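Local coordinates for flagellar protein FlgA (Thermotoga maritima, PDB 3FRN) that probably acts as a periplasmic chaperone in assembly of the P-ring of the flagellar basal body, at residues 214-218 with 229-233. Numbering follows the deposited sequence.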
# COMPACT_ATOMS: atom_id res chain seq x y z
N GLN A 214 -18.40 -20.39 29.28
CA GLN A 214 -17.62 -19.66 30.28
C GLN A 214 -18.47 -19.31 31.51
O GLN A 214 -19.67 -19.06 31.39
CB GLN A 214 -17.07 -18.38 29.66
CG GLN A 214 -16.00 -17.64 30.45
CD GLN A 214 -15.59 -16.34 29.76
OE1 GLN A 214 -15.73 -16.20 28.55
NE2 GLN A 214 -15.09 -15.39 30.54
N VAL A 215 -17.85 -19.32 32.69
CA VAL A 215 -18.52 -18.87 33.91
C VAL A 215 -18.23 -17.39 34.17
O VAL A 215 -17.06 -16.99 34.31
CB VAL A 215 -18.12 -19.71 35.14
CG1 VAL A 215 -18.67 -19.09 36.44
CG2 VAL A 215 -18.65 -21.13 35.00
N VAL A 216 -19.29 -16.59 34.21
CA VAL A 216 -19.17 -15.17 34.54
C VAL A 216 -20.16 -14.80 35.64
O VAL A 216 -21.21 -15.43 35.77
CB VAL A 216 -19.37 -14.25 33.29
CG1 VAL A 216 -18.10 -14.21 32.44
CG2 VAL A 216 -20.58 -14.67 32.46
N PRO A 217 -19.81 -13.79 36.46
CA PRO A 217 -20.79 -13.20 37.38
C PRO A 217 -21.96 -12.57 36.63
O PRO A 217 -21.82 -12.16 35.48
CB PRO A 217 -19.99 -12.12 38.10
CG PRO A 217 -18.57 -12.53 37.97
CD PRO A 217 -18.49 -13.16 36.61
N ALA A 218 -23.13 -12.52 37.27
CA ALA A 218 -24.34 -12.02 36.64
C ALA A 218 -25.24 -11.28 37.63
O ALA A 218 -25.26 -11.61 38.81
CB ALA A 218 -25.10 -13.15 35.96
N THR A 229 -25.29 -13.65 41.12
CA THR A 229 -24.87 -15.04 40.93
C THR A 229 -23.90 -15.27 39.76
O THR A 229 -23.59 -14.34 39.01
CB THR A 229 -26.09 -15.97 40.75
OG1 THR A 229 -25.68 -17.34 40.84
CG2 THR A 229 -26.78 -15.73 39.41
N PHE A 230 -23.43 -16.50 39.61
CA PHE A 230 -22.61 -16.92 38.46
C PHE A 230 -23.47 -17.68 37.44
O PHE A 230 -24.35 -18.45 37.81
CB PHE A 230 -21.44 -17.80 38.91
CG PHE A 230 -20.45 -17.09 39.79
CD1 PHE A 230 -20.60 -17.10 41.18
CD2 PHE A 230 -19.36 -16.43 39.24
CE1 PHE A 230 -19.68 -16.45 42.00
CE2 PHE A 230 -18.43 -15.78 40.05
CZ PHE A 230 -18.60 -15.79 41.43
N VAL A 231 -23.21 -17.46 36.15
CA VAL A 231 -23.96 -18.15 35.09
C VAL A 231 -23.04 -18.81 34.06
O VAL A 231 -21.84 -18.51 34.01
CB VAL A 231 -24.94 -17.21 34.34
CG1 VAL A 231 -26.06 -16.75 35.26
CG2 VAL A 231 -24.20 -16.03 33.73
N GLU A 232 -23.61 -19.70 33.24
CA GLU A 232 -22.88 -20.31 32.14
C GLU A 232 -23.44 -19.88 30.79
O GLU A 232 -24.61 -20.10 30.49
CB GLU A 232 -22.87 -21.83 32.24
CG GLU A 232 -21.73 -22.46 31.45
CD GLU A 232 -21.95 -23.92 31.10
OE1 GLU A 232 -20.99 -24.54 30.57
OE2 GLU A 232 -23.08 -24.45 31.36
N VAL A 233 -22.56 -19.28 29.98
CA VAL A 233 -22.92 -18.68 28.69
C VAL A 233 -23.23 -19.72 27.60
O VAL A 233 -22.50 -20.69 27.43
CB VAL A 233 -21.80 -17.73 28.21
CG1 VAL A 233 -22.38 -16.65 27.37
CG2 VAL A 233 -21.08 -17.08 29.39
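Val216 and Val231 are joined by two backbone hydrogen bonds: Val231 N reaches Val216 O at 2.9 Å, nearly straight at 168°, and Val216 N returns the bond to Val231 O at 3.2 Å. Ala218 and Thr229 form the next hydrogen-bonded pair, in which Ala218 N approaches Thr229 O at 2.6 Å but with a bent N-H...O angle of 135°, and Thr229 N donates back to Ala218 O. At the other end, Val233 N donates to Gln214 O in the carbonyl plane, completing an antiparallel ladder of five bonds. Between these rungs lie the non-hydrogen-bonded pairs Val215-Glu232 and Pro217-Phe230, where CA-H groups contact carbonyl oxygens; Val215 CA, for instance, lies 3.3 Å from Val231 O.

On the more exposed face, Val215 and Pro217 approach the Phe230 ring obliquely from opposite sides of its plane, CG1 of Val215 lying 3.9 Å from CD2 of Phe230, and CG of Pro217 near CE2. With its CG1 anti to the backbone N (chi1 171°), Val215 extends that methyl to the ring. On the buried face, CG2 of Val216 touches CG2 of both Val231 and Val233, while Ala218 CB packs 3.8 Å from Val231 CG2.

The two strands make a beta hairpin within the P-ring chaperone family region. Leu264 of strand 263-266 hydrogen-bonds to the Pro217 backbone, and its side chain packs on Ala218 and Val231; on the far edge of the hairpin, Glu232 hydrogen-bonds through its backbone to Met246 of strand 242-246.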